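Local coordinates for Glyoxalase/bleomycin resistance protein/dioxygenase (Alicyclobacillus acidocaldarius subsp. acidocaldarius, PDB 3RRI) that is a metalloprotein of the vicinal oxygen chelate (glyoxalase/bleomycin resistance/dioxygenase) superfamily, perhaps a dioxygenase, though its substrate is not established, at residues F75-K78 and K79-D82; N83-K86 and L87-R91. One frame throughout, in Å; residues are numbered along the deposited sequence. Where two conformers were deposited one is given.

Contact 1 of 2, residues F75-K78 and K79-D82; sequences FRDK and KHFD
D77 caps the start of helix 78-90 where the chain leaves strand 70-74, a local helix N-cap contact in which the loop ending at D77 meets the start of the helix, residues 75-78 against 79-82. The D77 carboxylate turns back to the helix with CG anti to the backbone N (chi1 -172°), and its OD1 accepts from K79 N at 3.0 Å, the amide arriving from above the carboxylate plane. Aspartate suits this place because its short side chain reaches an amide of the first turn that has no helical carbonyl before it. The same residue offers its carbonyl as well: H80 N binds D77 O at 3.0 Å, a bent bond with the donor well above the carbonyl plane. Beyond the cap the helix settles into its regular pattern, D82 N meeting K78 O at 2.8 Å almost in line with the carbonyl. K78 and D82 repeat that i to i+4 spacing with their side chains, where the lysine, bent at its last torsion (chi4 -69°), brings NZ to 2.7 Å from D82 OD1, on the syn lone pair of that oxygen, in a salt bridge. On the inner side, F75 lays a ring face against the H80 backbone and brings CD1 to 3.6 Å from H80 CB, while its CD2 approaches F81 CB at 3.9 Å. F81 extends inward to stack edge-to-face with F113. A water in the plane of the H80 imidazole joins ND1, 2.8 Å away, to the backbone N of D77, while H80 NE2 bonds to D131 of a third subunit, so the ring is held at both nitrogens. D77 at the N-cap and D82 just past the first turn put negative charge near the positive end of the helix dipole; that, and for D82 the K78 ammonium, probably favours their ionised forms.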
loop_
_atom_site.group_PDB
_atom_site.type_symbol
_atom_site.label_atom_id
_atom_site.label_comp_id
_atom_site.label_asym_id
_atom_site.label_seq_id
_atom_site.Cartn_x
_atom_site.Cartn_y
_atom_site.Cartn_z
ATOM N N PHE A 75 13.899 13.275 -0.690
ATOM C CA PHE A 75 13.714 11.962 -1.241
ATOM C C PHE A 75 14.165 10.880 -0.274
ATOM O O PHE A 75 15.247 10.971 0.281
ATOM C CB PHE A 75 14.549 11.793 -2.532
ATOM C CG PHE A 75 14.121 12.683 -3.638
ATOM C CD1 PHE A 75 12.948 12.405 -4.360
ATOM C CD2 PHE A 75 14.852 13.816 -3.969
ATOM C CE1 PHE A 75 12.552 13.251 -5.370
ATOM C CE2 PHE A 75 14.455 14.648 -4.987
ATOM C CZ PHE A 75 13.290 14.385 -5.669
ATOM N N ARG A 76 13.349 9.845 -0.091
ATOM C CA ARG A 76 13.739 8.721 0.764
ATOM C C ARG A 76 14.848 7.905 0.097
ATOM O O ARG A 76 15.764 7.432 0.775
ATOM C CB ARG A 76 12.579 7.781 1.121
ATOM C CG ARG A 76 12.977 6.821 2.268
ATOM C CD ARG A 76 11.785 6.219 2.977
ATOM N NE ARG A 76 10.837 7.224 3.496
ATOM C CZ ARG A 76 10.539 7.446 4.781
ATOM N NH1 ARG A 76 11.130 6.748 5.756
ATOM N NH2 ARG A 76 9.628 8.380 5.098
ATOM N N ASP A 77 14.720 7.720 -1.200
ATOM C CA ASP A 77 15.620 6.875 -1.999
ATOM C C ASP A 77 16.693 7.750 -2.618
ATOM O O ASP A 77 16.415 8.584 -3.448
ATOM C CB ASP A 77 14.790 6.188 -3.089
ATOM C CG ASP A 77 15.559 5.119 -3.887
ATOM O OD1 ASP A 77 16.824 5.067 -3.825
ATOM O OD2 ASP A 77 14.852 4.331 -4.585
ATOM N N LYS A 78 17.944 7.547 -2.237
ATOM C CA LYS A 78 18.992 8.338 -2.832
ATOM C C LYS A 78 19.049 8.308 -4.366
ATOM O O LYS A 78 19.463 9.280 -4.971
ATOM C CB LYS A 78 20.360 7.914 -2.314
ATOM C CG LYS A 78 21.435 8.916 -2.693
ATOM C CD LYS A 78 22.677 8.822 -1.893
ATOM C CE LYS A 78 23.386 10.198 -1.896
ATOM N NZ LYS A 78 23.961 10.569 -3.230
ATOM N N LYS A 79 18.618 7.222 -4.994
ATOM C CA LYS A 79 18.602 7.166 -6.462
ATOM C C LYS A 79 17.746 8.278 -7.067
ATOM O O LYS A 79 18.057 8.819 -8.136
ATOM C CB LYS A 79 18.121 5.820 -6.975
ATOM C CG LYS A 79 18.273 5.649 -8.492
ATOM C CD LYS A 79 17.606 4.380 -8.992
ATOM C CE LYS A 79 18.278 3.887 -10.280
ATOM N NZ LYS A 79 18.361 4.994 -11.288
ATOM N N HIS A 80 16.634 8.596 -6.416
ATOM C CA HIS A 80 15.793 9.671 -6.921
ATOM C C HIS A 80 16.464 11.035 -6.814
ATOM O O HIS A 80 16.388 11.846 -7.737
ATOM C CB HIS A 80 14.426 9.693 -6.231
ATOM C CG HIS A 80 13.571 8.502 -6.541
ATOM N ND1 HIS A 80 12.672 7.976 -5.639
ATOM C CD2 HIS A 80 13.452 7.755 -7.664
ATOM C CE1 HIS A 80 12.048 6.947 -6.186
ATOM N NE2 HIS A 80 12.500 6.790 -7.421
ATOM N N PHE A 81 17.160 11.253 -5.690
ATOM C CA PHE A 81 17.934 12.463 -5.494
ATOM C C PHE A 81 19.058 12.574 -6.578
ATOM O O PHE A 81 19.194 13.591 -7.244
ATOM C CB PHE A 81 18.506 12.452 -4.065
ATOM C CG PHE A 81 19.412 13.598 -3.728
ATOM C CD1 PHE A 81 18.914 14.767 -3.176
ATOM C CD2 PHE A 81 20.792 13.501 -3.914
ATOM C CE1 PHE A 81 19.731 15.809 -2.861
ATOM C CE2 PHE A 81 21.620 14.538 -3.568
ATOM C CZ PHE A 81 21.114 15.684 -3.063
ATOM N N ASP A 82 19.806 11.475 -6.755
ATOM C CA ASP A 82 20.924 11.446 -7.722
ATOM C C ASP A 82 20.429 11.637 -9.154
ATOM O O ASP A 82 21.049 12.342 -9.935
ATOM C CB ASP A 82 21.691 10.128 -7.652
ATOM C CG ASP A 82 22.445 9.924 -6.339
ATOM O OD1 ASP A 82 22.539 10.863 -5.527
ATOM O OD2 ASP A 82 22.920 8.781 -6.135
HETATM O O HOH W 1 12.406 8.401 -2.839
#

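Contact 2 of 2, residues N83-K86 and L87-R91; sequences NLYK and LAKQR
One face of the Y85 ring carries the aliphatic chain of K89, whose CG stands 4.2 Å from the ring centroid and 15° off the normal, a CH-pi contact displaced toward the rim. Further out, K89 CE lies 3.3 Å from Y85 OH, and the lysine thus follows the ring to its hydroxyl. K89 reaches this position by bending at chi2 (-65°), after which the chain runs extended. Y85 also meets F113 edge-to-face. Both polar ends finish on D98: Y85 OH is hydrogen-bonded to its carboxylate and K89 NZ forms a salt bridge with it. Tyrosine and lysine suit this flank because each pairs an apolar shaft with a polar end. These residues sit one turn apart on helix 78-90, which packs against the mixed sheet containing strand 110-116, as expected of a beta-alpha-beta-beta-beta module of the vicinal oxygen chelate fold. Successive i to i+4 bonds join the two turns: A88 N to L84 O at 2.9 Å, K89 N to Y85 O at 3.0 Å and Q90 N to K86 O at 2.9 Å, the last nearly straight at 171°. Facing the sheet, A88 rests on L115 and L84 on F113; alanine, with only a methyl group, suits a position facing the strand. L84 CD1 and L87 CD2 are 4.5 Å apart, a loose apolar approach, and both leucines also pack on R132 of a third subunit. K86 stretches out beside Q90 on the exposed flank, the two chains pointing the same way.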
loop_
_atom_site.group_PDB
_atom_site.type_symbol
_atom_site.label_atom_id
_atom_site.label_comp_id
_atom_site.label_asym_id
_atom_site.label_seq_id
_atom_site.Cartn_x
_atom_site.Cartn_y
_atom_site.Cartn_z
ATOM N N ASN A 83 19.320 10.983 -9.518
ATOM C CA ASN A 83 18.729 11.172 -10.826
ATOM C C ASN A 83 18.373 12.624 -11.104
ATOM O O ASN A 83 18.520 13.108 -12.203
ATOM C CB ASN A 83 17.445 10.348 -10.969
ATOM C CG ASN A 83 17.705 8.859 -11.151
ATOM O OD1 ASN A 83 18.858 8.423 -11.307
ATOM N ND2 ASN A 83 16.633 8.068 -11.119
ATOM N N LEU A 84 17.810 13.301 -10.101
ATOM C CA LEU A 84 17.388 14.683 -10.321
ATOM C C LEU A 84 18.581 15.611 -10.451
ATOM O O LEU A 84 18.585 16.499 -11.284
ATOM C CB LEU A 84 16.445 15.135 -9.186
ATOM C CG LEU A 84 15.924 16.581 -9.308
ATOM C CD1 LEU A 84 15.074 16.745 -10.592
ATOM C CD2 LEU A 84 15.129 17.015 -8.031
ATOM N N TYR A 85 19.609 15.375 -9.646
ATOM C CA TYR A 85 20.829 16.170 -9.818
ATOM C C TYR A 85 21.403 16.028 -11.226
ATOM O O TYR A 85 21.792 17.005 -11.854
ATOM C CB TYR A 85 21.836 15.730 -8.796
ATOM C CG TYR A 85 23.177 16.426 -8.859
ATOM C CD1 TYR A 85 23.308 17.724 -8.414
ATOM C CD2 TYR A 85 24.305 15.768 -9.330
ATOM C CE1 TYR A 85 24.508 18.379 -8.441
ATOM C CE2 TYR A 85 25.516 16.418 -9.359
ATOM C CZ TYR A 85 25.613 17.716 -8.915
ATOM O OH TYR A 85 26.784 18.432 -8.918
ATOM N N LYS A 86 21.452 14.788 -11.703
ATOM C CA LYS A 86 22.006 14.501 -13.033
ATOM C C LYS A 86 21.147 15.177 -14.094
ATOM O O LYS A 86 21.642 15.754 -15.067
ATOM C CB LYS A 86 22.048 12.990 -13.269
ATOM C CG LYS A 86 22.495 12.580 -14.663
ATOM C CD LYS A 86 22.532 11.061 -14.807
ATOM C CE LYS A 86 22.559 10.593 -16.275
ATOM N NZ LYS A 86 22.058 9.189 -16.380
ATOM N N LEU A 87 19.821 15.143 -13.904
ATOM C CA LEU A 87 18.930 15.784 -14.832
ATOM C C LEU A 87 19.211 17.289 -14.920
ATOM O O LEU A 87 19.302 17.852 -16.030
ATOM C CB LEU A 87 17.478 15.538 -14.383
ATOM C CG LEU A 87 16.324 16.158 -15.194
ATOM C CD1 LEU A 87 14.981 15.366 -15.021
ATOM C CD2 LEU A 87 16.056 17.611 -14.886
ATOM N N ALA A 88 19.294 17.933 -13.760
ATOM C CA ALA A 88 19.536 19.375 -13.665
ATOM C C ALA A 88 20.852 19.774 -14.343
ATOM O O ALA A 88 20.892 20.737 -15.113
ATOM C CB ALA A 88 19.500 19.816 -12.211
ATOM N N LYS A 89 21.875 18.964 -14.093
ATOM C CA LYS A 89 23.192 19.204 -14.700
ATOM C C LYS A 89 23.174 19.024 -16.210
ATOM O O LYS A 89 23.600 19.919 -16.943
ATOM C CB LYS A 89 24.237 18.274 -14.083
ATOM C CG LYS A 89 24.661 18.692 -12.708
ATOM C CD LYS A 89 25.366 20.013 -12.736
ATOM C CE LYS A 89 25.964 20.367 -11.399
ATOM N NZ LYS A 89 26.828 21.545 -11.534
ATOM N N GLN A 90 22.665 17.892 -16.674
ATOM C CA GLN A 90 22.655 17.633 -18.097
ATOM C C GLN A 90 21.819 18.654 -18.856
ATOM O O GLN A 90 22.241 19.138 -19.904
ATOM C CB GLN A 90 22.228 16.196 -18.403
ATOM C CG GLN A 90 23.236 15.141 -17.890
ATOM C CD GLN A 90 23.195 13.836 -18.669
ATOM O OE1 GLN A 90 22.655 13.775 -19.772
ATOM N NE2 GLN A 90 23.779 12.801 -18.109
ATOM N N ARG A 91 20.656 19.012 -18.319
ATOM C CA ARG A 91 19.765 19.946 -18.988
ATOM C C ARG A 91 20.062 21.424 -18.726
ATOM O O ARG A 91 19.363 22.293 -19.233
ATOM C CB ARG A 91 18.325 19.615 -18.618
ATOM C CG ARG A 91 17.906 18.298 -19.165
ATOM C CD ARG A 91 16.422 18.087 -18.908
ATOM N NE ARG A 91 15.933 16.846 -19.484
ATOM C CZ ARG A 91 14.708 16.377 -19.288
ATOM N NH1 ARG A 91 13.862 17.024 -18.452
ATOM N NH2 ARG A 91 14.322 15.252 -19.896
#

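Contacts 1 and 2 are consecutive portions of helix 78-90, their centres about 12 Å apart. They touch through F75 and L84, whose CE2 and CD2 atoms come within 3.9 Å, so the phenylalanine that precedes the cap also packs on the second turn. Another tie is a weak hydrogen bond from K79 NZ to N83 OD1, one turn along. F113 on strand 110-116 is shared, taking F81 from contact 1 and both L84 and Y85 from contact 2. The third subunit meets both contacts, through D131 at H80 and E108 at R91, which makes the helix part of an intersubunit surface.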